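Local coordinates for chain length determinant protein (Shigella flexneri, PDB 4ZM5), which probably regulates the length of lipopolysaccharide O-antigen chains during their polymerisation, as a membrane protein of the polysaccharide co-polymerase family, at residues Trp6-Ile11 with Gly93-Leu98; Ile12-Val17 with Gln78-Thr83; Asn127-Leu132 with Gln209-Ile214; Lys164-Gln169 with Leu178-Ser183. The protein carries 1 engineered substitution. All coordinates share one frame; numbering follows the deposited sequence.

Contact 1 (Trp6-Ile11 with Gly93-Leu98); sequences WTSTAI and GAQMKL
Ser8, Ala94 and Leu98 carry the packing of strand 6-13 on the opening turns of helix 91-159, a sheet-on-helix contact in the alpha/beta domain from which Wzz-type co-polymerases extend their long helix. The two segments run at 39° to each other, their axes 7.1 Å apart. So close an approach rests on small residues. Ala94 presses its single methyl against the strand, CB lying 3.5 Å from Trp6 O and also meeting Ser8 CB. The Trp6 indole turns off elsewhere; of the Trp6 side chain, CB is the part nearest Ala94. Ser8 settles on the helix backbone: its CB rests on Ala94 O, while the hydroxyl, turned anti to the backbone N (chi1 -179°), brings OG to 3.3 Å from Gln95 CA. That OG is hydrogen-bonded to Thr234 O. The extended chain of Gln95 passes alongside it and reaches Pro233 O through NE2, so the polar ends of both residues are taken up by the segment that follows strand 228-229. No hydrogen bond joins the two segments themselves. One turn further on, Leu98 sends one branch up to the strand, with CG anti to its own N (chi1 -176°). Its CD2 meets the chain across the Ser8-Ala10 peptides, 3.4 Å from Ser8 O and 3.9 Å from Ala10 CB.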
loop_
_atom_site.group_PDB
_atom_site.type_symbol
_atom_site.label_atom_id
_atom_site.label_comp_id
_atom_site.label_asym_id
_atom_site.label_seq_id
_atom_site.Cartn_x
_atom_site.Cartn_y
_atom_site.Cartn_z
ATOM N N TRP B 6 7.353 45.919 3.094
ATOM C CA TRP B 6 8.467 45.011 2.698
ATOM C C TRP B 6 7.982 43.570 2.541
ATOM O O TRP B 6 7.349 43.039 3.452
ATOM C CB TRP B 6 9.637 45.052 3.707
ATOM C CG TRP B 6 10.203 46.417 3.960
ATOM C CD1 TRP B 6 9.621 47.427 4.672
ATOM C CD2 TRP B 6 11.486 46.903 3.549
ATOM N NE1 TRP B 6 10.460 48.513 4.724
ATOM C CE2 TRP B 6 11.616 48.219 4.053
ATOM C CE3 TRP B 6 12.539 46.359 2.799
ATOM C CZ2 TRP B 6 12.755 49.005 3.816
ATOM C CZ3 TRP B 6 13.689 47.113 2.620
ATOM C CH2 TRP B 6 13.774 48.436 3.089
ATOM N N THR B 7 8.283 42.933 1.392
ATOM C CA THR B 7 7.857 41.559 1.123
ATOM C C THR B 7 9.030 40.565 1.223
ATOM O O THR B 7 10.044 40.699 0.539
ATOM C CB THR B 7 7.133 41.445 -0.246
ATOM O OG1 THR B 7 6.034 42.338 -0.262
ATOM C CG2 THR B 7 6.566 40.049 -0.517
ATOM N N SER B 8 8.856 39.557 2.076
ATOM C CA SER B 8 9.776 38.437 2.201
ATOM C C SER B 8 9.168 37.246 1.496
ATOM O O SER B 8 7.974 36.976 1.651
ATOM C CB SER B 8 10.059 38.092 3.649
ATOM O OG SER B 8 10.985 37.017 3.718
ATOM N N THR B 9 9.976 36.564 0.690
ATOM C CA THR B 9 9.512 35.445 -0.119
ATOM C C THR B 9 10.350 34.204 0.142
ATOM O O THR B 9 11.567 34.289 0.346
ATOM C CB THR B 9 9.555 35.846 -1.616
ATOM O OG1 THR B 9 8.773 37.008 -1.799
ATOM C CG2 THR B 9 8.994 34.794 -2.529
ATOM N N ALA B 10 9.681 33.052 0.083
ATOM C CA ALA B 10 10.272 31.720 0.168
ATOM C C ALA B 10 9.618 30.829 -0.884
ATOM O O ALA B 10 8.459 31.060 -1.249
ATOM C CB ALA B 10 10.103 31.134 1.563
ATOM N N ILE B 11 10.371 29.862 -1.426
ATOM C CA ILE B 11 9.827 28.912 -2.402
ATOM C C ILE B 11 10.038 27.530 -1.838
ATOM O O ILE B 11 11.154 27.143 -1.507
ATOM C CB ILE B 11 10.359 29.066 -3.852
ATOM C CG1 ILE B 11 10.065 30.485 -4.382
ATOM C CG2 ILE B 11 9.726 28.010 -4.754
ATOM C CD1 ILE B 11 10.805 30.904 -5.612
ATOM N N GLY B 93 12.050 42.116 9.766
ATOM C CA GLY B 93 10.785 41.699 10.358
ATOM C C GLY B 93 9.992 40.796 9.450
ATOM O O GLY B 93 9.516 39.741 9.893
ATOM N N ALA B 94 9.859 41.209 8.165
ATOM C CA ALA B 94 9.174 40.455 7.111
ATOM C C ALA B 94 9.780 39.057 6.974
ATOM O O ALA B 94 9.030 38.077 6.952
ATOM C CB ALA B 94 9.257 41.196 5.778
ATOM N N GLN B 95 11.136 38.965 6.928
ATOM C CA GLN B 95 11.871 37.703 6.789
ATOM C C GLN B 95 11.660 36.830 8.014
ATOM O O GLN B 95 11.319 35.655 7.871
ATOM C CB GLN B 95 13.362 37.958 6.551
ATOM C CG GLN B 95 14.180 36.675 6.379
ATOM C CD GLN B 95 15.654 36.959 6.349
ATOM O OE1 GLN B 95 16.242 37.444 7.326
ATOM N NE2 GLN B 95 16.290 36.650 5.234
ATOM N N MET B 96 11.853 37.421 9.209
ATOM C CA MET B 96 11.696 36.785 10.508
ATOM C C MET B 96 10.299 36.164 10.651
ATOM O O MET B 96 10.183 34.974 10.970
ATOM C CB MET B 96 11.915 37.840 11.593
ATOM C CG MET B 96 12.319 37.287 12.914
ATOM S SD MET B 96 12.139 38.525 14.220
ATOM C CE MET B 96 13.251 39.871 13.605
ATOM N N LYS B 97 9.246 36.973 10.389
ATOM C CA LYS B 97 7.861 36.540 10.518
ATOM C C LYS B 97 7.523 35.449 9.502
ATOM O O LYS B 97 6.845 34.486 9.873
ATOM C CB LYS B 97 6.886 37.721 10.430
ATOM C CG LYS B 97 6.963 38.644 11.650
ATOM C CD LYS B 97 5.645 39.315 11.989
ATOM C CE LYS B 97 5.798 40.263 13.155
ATOM N NZ LYS B 97 4.491 40.749 13.677
ATOM N N LEU B 98 8.059 35.540 8.254
ATOM C CA LEU B 98 7.812 34.491 7.262
ATOM C C LEU B 98 8.383 33.147 7.745
ATOM O O LEU B 98 7.631 32.169 7.786
ATOM C CB LEU B 98 8.333 34.832 5.854
ATOM C CG LEU B 98 8.002 33.776 4.766
ATOM C CD1 LEU B 98 6.498 33.473 4.712
ATOM C CD2 LEU B 98 8.522 34.179 3.427
#

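Contact 2 (Ile12-Val17 with Gln78-Thr83); sequences ITQPDV and QQLPLT
Ile12 and Leu82 form the antiparallel hydrogen-bonded pair at one end of the pairing between strands 6-13 and 82-88. Two nearly straight bonds close the ring: Ile12 N gives its hydrogen to Leu82 O at 2.8 Å, and Leu82 N returns one to Ile12 O at 2.7 Å. Both side chains emerge on the same face of the sheet, against helix 38-53, where Ile12 touches Ile46 and Leu82 touches Ser50. Beyond this pair the chains separate, strand 6-13 running on toward helix 17-31 and the other segment leading back through a cis peptide bond before Pro81. In the base domain of this co-polymerase the pairing of these two strands gives way to a small cluster of side chains. The Pro81 ring sets its CB 3.5 Å from Ile12 O and 3.8 Å from Thr13 CB. Thr13 turns its hydroxyl to Leu80, OG1 lying 3.5 Å from Leu80 CB, and the two side chains cross at about a right angle. Leu80 then reaches across Gln14, whose CG stands between its backbone N and carbonyl carbon (chi1 66°). The extended amide chain therefore offers its flank to the methyl: Leu80 CD1 touches CB, CG and CD in turn and comes to 3.7 Å from Gln14 OE1. Two residues on, Asp16 makes salt bridges to Arg48 and Lys115 of the second subunit, which also packs on Thr13 and Pro81.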
loop_
_atom_site.group_PDB
_atom_site.type_symbol
_atom_site.label_atom_id
_atom_site.label_comp_id
_atom_site.label_asym_id
_atom_site.label_seq_id
_atom_site.Cartn_x
_atom_site.Cartn_y
_atom_site.Cartn_z
ATOM N N ILE B 12 8.949 26.802 -1.737
ATOM C CA ILE B 12 8.919 25.484 -1.139
ATOM C C ILE B 12 8.341 24.459 -2.131
ATOM O O ILE B 12 7.467 24.800 -2.935
ATOM C CB ILE B 12 8.103 25.677 0.169
ATOM C CG1 ILE B 12 9.048 25.883 1.357
ATOM C CG2 ILE B 12 6.978 24.660 0.427
ATOM C CD1 ILE B 12 8.418 26.594 2.608
ATOM N N THR B 13 8.901 23.225 -2.134
ATOM C CA THR B 13 8.384 22.158 -3.005
ATOM C C THR B 13 8.317 20.848 -2.189
ATOM O O THR B 13 8.602 20.844 -0.985
ATOM C CB THR B 13 9.142 22.040 -4.351
ATOM O OG1 THR B 13 8.355 21.250 -5.239
ATOM C CG2 THR B 13 10.529 21.438 -4.222
ATOM N N GLN B 14 7.916 19.757 -2.860
ATOM C CA GLN B 14 7.804 18.445 -2.245
ATOM C C GLN B 14 9.159 18.005 -1.706
ATOM O O GLN B 14 10.211 18.382 -2.258
ATOM C CB GLN B 14 7.253 17.405 -3.245
ATOM C CG GLN B 14 8.154 17.090 -4.432
ATOM C CD GLN B 14 7.471 16.294 -5.516
ATOM O OE1 GLN B 14 6.312 15.891 -5.409
ATOM N NE2 GLN B 14 8.172 16.071 -6.604
ATOM N N PRO B 15 9.164 17.235 -0.622
ATOM C CA PRO B 15 10.445 16.755 -0.106
ATOM C C PRO B 15 11.093 15.761 -1.086
ATOM O O PRO B 15 10.391 15.187 -1.929
ATOM C CB PRO B 15 10.049 16.110 1.224
ATOM C CG PRO B 15 8.627 15.726 1.050
ATOM C CD PRO B 15 8.016 16.734 0.160
ATOM N N ASP B 16 12.423 15.570 -0.990
ATOM C CA ASP B 16 13.215 14.616 -1.803
ATOM C C ASP B 16 12.977 13.191 -1.328
ATOM O O ASP B 16 12.591 13.003 -0.172
ATOM C CB ASP B 16 14.724 14.915 -1.682
ATOM C CG ASP B 16 15.227 16.109 -2.450
ATOM O OD1 ASP B 16 14.643 16.425 -3.518
ATOM O OD2 ASP B 16 16.244 16.702 -2.019
ATOM N N VAL B 17 13.304 12.187 -2.178
ATOM C CA VAL B 17 13.194 10.749 -1.874
ATOM C C VAL B 17 14.048 10.442 -0.640
ATOM O O VAL B 17 13.618 9.671 0.217
ATOM C CB VAL B 17 13.581 9.879 -3.113
ATOM C CG1 VAL B 17 13.475 8.386 -2.839
ATOM C CG2 VAL B 17 12.748 10.258 -4.336
ATOM N N GLN B 78 1.265 25.365 -12.846
ATOM C CA GLN B 78 2.164 24.342 -12.294
ATOM C C GLN B 78 1.829 24.155 -10.823
ATOM O O GLN B 78 1.804 25.144 -10.094
ATOM C CB GLN B 78 3.635 24.758 -12.460
ATOM C CG GLN B 78 4.176 24.634 -13.883
ATOM C CD GLN B 78 5.490 23.910 -13.832
ATOM O OE1 GLN B 78 6.274 24.040 -12.867
ATOM N NE2 GLN B 78 5.732 23.081 -14.845
ATOM N N GLN B 79 1.576 22.923 -10.383
ATOM C CA GLN B 79 1.250 22.632 -8.979
ATOM C C GLN B 79 2.431 22.949 -8.064
ATOM O O GLN B 79 2.255 23.533 -6.997
ATOM C CB GLN B 79 0.821 21.173 -8.792
ATOM C CG GLN B 79 -0.484 20.828 -9.484
ATOM C CD GLN B 79 -0.824 19.413 -9.136
ATOM O OE1 GLN B 79 -1.111 19.092 -7.965
ATOM N NE2 GLN B 79 -0.731 18.516 -10.128
ATOM N N LEU B 80 3.635 22.566 -8.488
ATOM C CA LEU B 80 4.830 22.818 -7.707
ATOM C C LEU B 80 5.852 23.608 -8.530
ATOM O O LEU B 80 5.871 23.508 -9.759
ATOM C CB LEU B 80 5.433 21.503 -7.204
ATOM C CG LEU B 80 4.573 20.702 -6.240
ATOM C CD1 LEU B 80 5.163 19.344 -6.011
ATOM C CD2 LEU B 80 4.332 21.453 -4.918
ATOM N N PRO B 81 6.688 24.446 -7.892
ATOM C CA PRO B 81 6.787 24.711 -6.452
ATOM C C PRO B 81 5.772 25.764 -5.967
ATOM O O PRO B 81 4.977 26.299 -6.752
ATOM C CB PRO B 81 8.241 25.148 -6.302
ATOM C CG PRO B 81 8.509 25.892 -7.579
ATOM C CD PRO B 81 7.676 25.236 -8.656
ATOM N N LEU B 82 5.772 26.020 -4.650
ATOM C CA LEU B 82 4.874 26.992 -4.053
ATOM C C LEU B 82 5.659 28.146 -3.485
ATOM O O LEU B 82 6.702 27.945 -2.860
ATOM C CB LEU B 82 3.985 26.352 -2.965
ATOM C CG LEU B 82 3.126 25.152 -3.410
ATOM C CD1 LEU B 82 2.666 24.345 -2.212
ATOM C CD2 LEU B 82 1.918 25.602 -4.225
ATOM N N THR B 83 5.159 29.356 -3.737
ATOM C CA THR B 83 5.732 30.613 -3.284
ATOM C C THR B 83 4.951 31.097 -2.075
ATOM O O THR B 83 3.729 31.322 -2.147
ATOM C CB THR B 83 5.715 31.644 -4.431
ATOM O OG1 THR B 83 6.609 31.202 -5.434
ATOM C CG2 THR B 83 6.151 33.023 -3.990
#

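Contact 3 (Asn127-Leu132 with Gln209-Ile214); sequences NLQDSL and QNLLDI
Leu128 and Leu211 are the two main bumps of this antiparallel helix pair, each fitted into a hollow of the other helix. The axes of the segments lie 10.0 Å apart with their directions 154° apart, and the backbones come nearest at these two leucines. Leu128 points one methyl into the hollow formed by Asn210, Leu211 and Ile214. Its CD1 lies 3.6 Å from Ile214 CD1, the two side chains crossing at a slant. The same methyl rests 3.7 Å from Leu211 N and touches Asn210 CB, so the floor of the hollow is partly helix backbone. Leu211 fills the reciprocal hollow between Leu128, Gln129 and Leu132. With CG anti to the backbone N (chi1 -171°), its branches divide the work: CD1 rests 4.1 Å from Leu128 CB, whereas CD2 lies in the corner made by Leu132 CD1 and Gln129 CG, 3.7 Å from Leu132 CD1. Gln129 lies at the exposed margin and meets this methyl at about a right angle with the aliphatic part of its chain. No hydrogen bond crosses between the segments; methyls, aliphatic carbons and helix backbone make the contact. The pair belongs to the helical stalk of the co-polymerase fold, where helix 202-215 returns along the long helix 91-159; a bound magnesium ion lies about 9 Å from the Leu132 side chain. Tyr204 and Thr207 continue the cover of Leu132, Ile121 and Arg125 of the long helix adjoin Ile214, and Val29 of helix 17-31 packs beside Asp213 and Ile214.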
loop_
_atom_site.group_PDB
_atom_site.type_symbol
_atom_site.label_atom_id
_atom_site.label_comp_id
_atom_site.label_asym_id
_atom_site.label_seq_id
_atom_site.Cartn_x
_atom_site.Cartn_y
_atom_site.Cartn_z
ATOM N N ASN B 127 -5.494 -5.355 9.823
ATOM C CA ASN B 127 -5.558 -6.128 8.574
ATOM C C ASN B 127 -4.700 -7.407 8.619
ATOM O O ASN B 127 -5.167 -8.468 8.176
ATOM C CB ASN B 127 -5.158 -5.257 7.371
ATOM C CG ASN B 127 -6.108 -4.104 7.068
ATOM O OD1 ASN B 127 -7.312 -4.130 7.392
ATOM N ND2 ASN B 127 -5.590 -3.083 6.391
ATOM N N LEU B 128 -3.474 -7.307 9.183
ATOM C CA LEU B 128 -2.543 -8.433 9.312
ATOM C C LEU B 128 -2.999 -9.455 10.361
ATOM O O LEU B 128 -2.853 -10.652 10.124
ATOM C CB LEU B 128 -1.116 -7.973 9.619
ATOM C CG LEU B 128 -0.393 -7.186 8.514
ATOM C CD1 LEU B 128 1.027 -6.959 8.896
ATOM C CD2 LEU B 128 -0.418 -7.909 7.161
ATOM N N GLN B 129 -3.567 -8.991 11.492
ATOM C CA GLN B 129 -4.081 -9.858 12.555
ATOM C C GLN B 129 -5.321 -10.603 12.064
ATOM O O GLN B 129 -5.478 -11.780 12.397
ATOM C CB GLN B 129 -4.391 -9.061 13.825
ATOM C CG GLN B 129 -3.131 -8.660 14.586
ATOM C CD GLN B 129 -3.357 -7.672 15.710
ATOM O OE1 GLN B 129 -4.274 -6.828 15.684
ATOM N NE2 GLN B 129 -2.467 -7.714 16.693
ATOM N N ASP B 130 -6.171 -9.931 11.240
ATOM C CA ASP B 130 -7.361 -10.514 10.631
ATOM C C ASP B 130 -6.954 -11.621 9.659
ATOM O O ASP B 130 -7.586 -12.678 9.631
ATOM C CB ASP B 130 -8.196 -9.438 9.916
ATOM C CG ASP B 130 -9.075 -8.558 10.798
ATOM O OD1 ASP B 130 -8.807 -8.477 12.023
ATOM O OD2 ASP B 130 -9.994 -7.896 10.250
ATOM N N SER B 131 -5.878 -11.381 8.895
ATOM C CA SER B 131 -5.311 -12.312 7.924
ATOM C C SER B 131 -4.733 -13.554 8.638
ATOM O O SER B 131 -5.044 -14.669 8.227
ATOM C CB SER B 131 -4.244 -11.610 7.080
ATOM O OG SER B 131 -3.643 -12.456 6.111
ATOM N N LEU B 132 -3.941 -13.367 9.724
ATOM C CA LEU B 132 -3.336 -14.485 10.477
ATOM C C LEU B 132 -4.390 -15.359 11.128
ATOM O O LEU B 132 -4.283 -16.577 11.042
ATOM C CB LEU B 132 -2.333 -14.025 11.547
ATOM C CG LEU B 132 -1.078 -13.329 11.061
ATOM C CD1 LEU B 132 -0.389 -12.634 12.202
ATOM C CD2 LEU B 132 -0.132 -14.278 10.297
ATOM N N GLN B 209 5.663 -12.192 10.139
ATOM C CA GLN B 209 6.902 -11.432 10.222
ATOM C C GLN B 209 6.614 -9.946 9.955
ATOM O O GLN B 209 7.173 -9.088 10.639
ATOM C CB GLN B 209 7.956 -11.990 9.240
ATOM C CG GLN B 209 9.370 -11.386 9.383
ATOM C CD GLN B 209 9.954 -11.537 10.773
ATOM O OE1 GLN B 209 9.919 -12.624 11.387
ATOM N NE2 GLN B 209 10.473 -10.436 11.309
ATOM N N ASN B 210 5.729 -9.650 8.983
ATOM C CA ASN B 210 5.346 -8.281 8.647
ATOM C C ASN B 210 4.708 -7.581 9.849
ATOM O O ASN B 210 4.928 -6.385 10.042
ATOM C CB ASN B 210 4.404 -8.254 7.436
ATOM C CG ASN B 210 5.055 -8.725 6.145
ATOM O OD1 ASN B 210 6.273 -8.987 6.068
ATOM N ND2 ASN B 210 4.241 -8.861 5.101
ATOM N N LEU B 211 3.970 -8.334 10.675
ATOM C CA LEU B 211 3.336 -7.833 11.888
ATOM C C LEU B 211 4.397 -7.502 12.946
ATOM O O LEU B 211 4.281 -6.472 13.618
ATOM C CB LEU B 211 2.318 -8.856 12.411
ATOM C CG LEU B 211 1.410 -8.413 13.552
ATOM C CD1 LEU B 211 0.662 -7.143 13.222
ATOM C CD2 LEU B 211 0.445 -9.487 13.883
ATOM N N LEU B 212 5.450 -8.341 13.043
ATOM C CA LEU B 212 6.592 -8.130 13.933
ATOM C C LEU B 212 7.351 -6.844 13.580
ATOM O O LEU B 212 7.773 -6.106 14.480
ATOM C CB LEU B 212 7.561 -9.320 13.853
ATOM C CG LEU B 212 7.362 -10.467 14.838
ATOM C CD1 LEU B 212 8.354 -11.569 14.563
ATOM C CD2 LEU B 212 7.511 -9.996 16.288
ATOM N N ASP B 213 7.509 -6.589 12.266
ATOM C CA ASP B 213 8.197 -5.435 11.700
ATOM C C ASP B 213 7.404 -4.140 11.922
ATOM O O ASP B 213 8.024 -3.089 12.058
ATOM C CB ASP B 213 8.471 -5.654 10.200
ATOM C CG ASP B 213 9.371 -6.837 9.849
ATOM O OD1 ASP B 213 10.143 -7.284 10.731
ATOM O OD2 ASP B 213 9.335 -7.283 8.680
ATOM N N ILE B 214 6.049 -4.208 11.962
ATOM C CA ILE B 214 5.181 -3.043 12.210
ATOM C C ILE B 214 5.373 -2.586 13.652
ATOM O O ILE B 214 5.431 -1.378 13.917
ATOM C CB ILE B 214 3.687 -3.312 11.874
ATOM C CG1 ILE B 214 3.493 -3.369 10.355
ATOM C CG2 ILE B 214 2.755 -2.232 12.478
ATOM C CD1 ILE B 214 2.081 -3.615 9.889
#

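Contact 4 (Lys164-Gln169 with Leu178-Ser183); sequences KPQVQQ and LFLLGS
Pro165 and Gln166 lie tightly against the backbone of Leu180 and Leu181, while Lys164 and the glutamines at the end of segment 164-169 lie toward solvent. In the tight part, Pro165 CA sits 3.4 Å from Leu180 O and equally close to Leu181 O, the first being a CA-H...O contact, and the pyrrolidine CG leans on Leu181 O as well. Gln166 N donates to Leu180 O at 2.7 Å in a nearly straight bond (166°). Gly182, with phi at 92°, fits because a CB would run into Lys164 C; its CA comes to 3.7 Å from Lys164 O. The 3-10 turn 179-181 thus brings two carbonyls together on the proline, and Gly182 stands as N-cap residue of helix 183-191. All this belongs to the loop region beyond helix 91-159, at the end of the long hairpin remote from the base domain. Here the buried Leu180 side chain adds apolar contacts: its CD2 touches Gln166 CB at 3.8 Å, and CD1 meets Val167 CG2 at 3.9 Å with the chains slanting past one another. Its CG also lies over one face of the Phe179 ring, toward the rim. On the looser side, the Gln166 chain bends back at chi2 (-65°), and NE2 makes a hydrogen bond to Lys164 O at 3.2 Å, coming from above the carbonyl plane. Lys164 points away from the turn, and Gln168 and Gln169 are exposed and poorly ordered. Neighbouring copies join in: Pro165 packs on Leu180 of the second subunit, and Leu180 on Pro165 of the third.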
loop_
_atom_site.group_PDB
_atom_site.type_symbol
_atom_site.label_atom_id
_atom_site.label_comp_id
_atom_site.label_asym_id
_atom_site.label_seq_id
_atom_site.Cartn_x
_atom_site.Cartn_y
_atom_site.Cartn_z
ATOM N N LYS B 164 -0.819 -53.806 11.563
ATOM C CA LYS B 164 0.443 -53.340 11.000
ATOM C C LYS B 164 0.176 -52.742 9.623
ATOM O O LYS B 164 -0.863 -53.057 9.035
ATOM C CB LYS B 164 1.456 -54.507 10.938
ATOM C CG LYS B 164 1.803 -55.089 12.315
ATOM C CD LYS B 164 3.144 -54.549 12.838
ATOM C CE LYS B 164 3.257 -54.337 14.339
ATOM N NZ LYS B 164 2.866 -55.528 15.152
ATOM N N PRO B 165 1.056 -51.851 9.093
ATOM C CA PRO B 165 0.808 -51.293 7.751
ATOM C C PRO B 165 0.716 -52.386 6.685
ATOM O O PRO B 165 1.417 -53.390 6.769
ATOM C CB PRO B 165 2.020 -50.383 7.506
ATOM C CG PRO B 165 2.630 -50.162 8.825
ATOM C CD PRO B 165 2.321 -51.338 9.663
ATOM N N GLN B 166 -0.160 -52.198 5.694
ATOM C CA GLN B 166 -0.423 -53.180 4.629
ATOM C C GLN B 166 0.194 -52.781 3.305
ATOM O O GLN B 166 0.049 -53.489 2.308
ATOM C CB GLN B 166 -1.953 -53.327 4.424
ATOM C CG GLN B 166 -2.719 -53.875 5.622
ATOM C CD GLN B 166 -2.340 -55.296 5.940
ATOM O OE1 GLN B 166 -2.524 -56.222 5.123
ATOM N NE2 GLN B 166 -1.807 -55.491 7.144
ATOM N N VAL B 167 0.861 -51.638 3.280
ATOM C CA VAL B 167 1.350 -51.077 2.050
ATOM C C VAL B 167 2.858 -50.832 2.093
ATOM O O VAL B 167 3.415 -50.417 3.121
ATOM C CB VAL B 167 0.507 -49.801 1.804
ATOM C CG1 VAL B 167 1.317 -48.653 1.234
ATOM C CG2 VAL B 167 -0.698 -50.120 0.926
ATOM N N GLN B 168 3.507 -51.133 0.944
ATOM C CA GLN B 168 4.933 -50.948 0.672
ATOM C C GLN B 168 5.141 -49.506 0.169
ATOM O O GLN B 168 5.592 -48.640 0.937
ATOM C CB GLN B 168 5.428 -51.984 -0.366
ATOM C CG GLN B 168 5.192 -53.448 0.014
ATOM C CD GLN B 168 5.270 -54.382 -1.179
ATOM O OE1 GLN B 168 6.150 -54.269 -2.046
ATOM N NE2 GLN B 168 4.364 -55.354 -1.231
ATOM N N GLN B 169 4.741 -49.248 -1.106
ATOM C CA GLN B 169 4.813 -47.948 -1.782
ATOM C C GLN B 169 3.505 -47.151 -1.581
ATOM O O GLN B 169 2.414 -47.707 -1.763
ATOM C CB GLN B 169 5.078 -48.174 -3.277
ATOM C CG GLN B 169 5.528 -46.946 -4.051
ATOM C CD GLN B 169 5.808 -47.286 -5.494
ATOM O OE1 GLN B 169 6.686 -48.103 -5.817
ATOM N NE2 GLN B 169 5.073 -46.659 -6.399
ATOM N N LEU B 178 -6.440 -44.906 4.154
ATOM C CA LEU B 178 -5.809 -44.638 5.443
ATOM C C LEU B 178 -5.747 -45.856 6.346
ATOM O O LEU B 178 -4.751 -46.014 7.053
ATOM C CB LEU B 178 -6.526 -43.510 6.196
ATOM C CG LEU B 178 -6.037 -42.083 6.027
ATOM C CD1 LEU B 178 -7.132 -41.113 6.472
ATOM C CD2 LEU B 178 -4.771 -41.823 6.843
ATOM N N PHE B 179 -6.785 -46.709 6.348
ATOM C CA PHE B 179 -6.845 -47.891 7.226
ATOM C C PHE B 179 -5.680 -48.856 6.923
ATOM O O PHE B 179 -5.297 -49.654 7.783
ATOM C CB PHE B 179 -8.214 -48.595 7.110
ATOM C CG PHE B 179 -8.311 -49.646 6.034
ATOM C CD1 PHE B 179 -8.619 -49.298 4.723
ATOM C CD2 PHE B 179 -8.060 -50.984 6.322
ATOM C CE1 PHE B 179 -8.684 -50.267 3.721
ATOM C CE2 PHE B 179 -8.117 -51.953 5.317
ATOM C CZ PHE B 179 -8.436 -51.589 4.023
ATOM N N LEU B 180 -5.120 -48.774 5.701
ATOM C CA LEU B 180 -4.003 -49.615 5.269
ATOM C C LEU B 180 -2.715 -49.309 6.042
ATOM O O LEU B 180 -1.750 -50.068 5.932
ATOM C CB LEU B 180 -3.746 -49.467 3.777
ATOM C CG LEU B 180 -4.809 -50.003 2.823
ATOM C CD1 LEU B 180 -4.529 -49.532 1.404
ATOM C CD2 LEU B 180 -4.877 -51.507 2.835
ATOM N N LEU B 181 -2.700 -48.204 6.827
ATOM C CA LEU B 181 -1.574 -47.819 7.666
ATOM C C LEU B 181 -1.558 -48.655 8.944
ATOM O O LEU B 181 -0.529 -48.735 9.615
ATOM C CB LEU B 181 -1.610 -46.324 7.979
ATOM C CG LEU B 181 -1.498 -45.387 6.761
ATOM C CD1 LEU B 181 -1.603 -43.942 7.175
ATOM C CD2 LEU B 181 -0.218 -45.598 5.992
ATOM N N GLY B 182 -2.677 -49.322 9.226
ATOM C CA GLY B 182 -2.835 -50.210 10.372
ATOM C C GLY B 182 -3.388 -49.489 11.567
ATOM O O GLY B 182 -3.070 -48.319 11.757
ATOM N N SER B 183 -4.175 -50.185 12.407
ATOM C CA SER B 183 -4.780 -49.609 13.615
ATOM C C SER B 183 -3.740 -49.056 14.603
ATOM O O SER B 183 -4.013 -48.047 15.253
ATOM C CB SER B 183 -5.677 -50.622 14.316
ATOM O OG SER B 183 -4.954 -51.778 14.703
#

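In the fold
From the N terminus, strand 6-13 enters first and serves two contacts. Contact 1 closes the longer loop by bringing the start of helix 91-159 back to it; contact 2 closes a shorter one within that loop, pairing the strand's end with strand 82-88. The two touch through Ile11, which packs on Pro81 and Leu82, and through Thr9 on Thr83; together they bind sheet and helix in the base domain. The long helix then leads out to contact 3, which closes a second long loop where helix 202-215 comes back. Within it contact 4 closes a short one of eight residues before helix 183-191; the centres of contacts 3 and 4 are 41 Å apart. No loops cross.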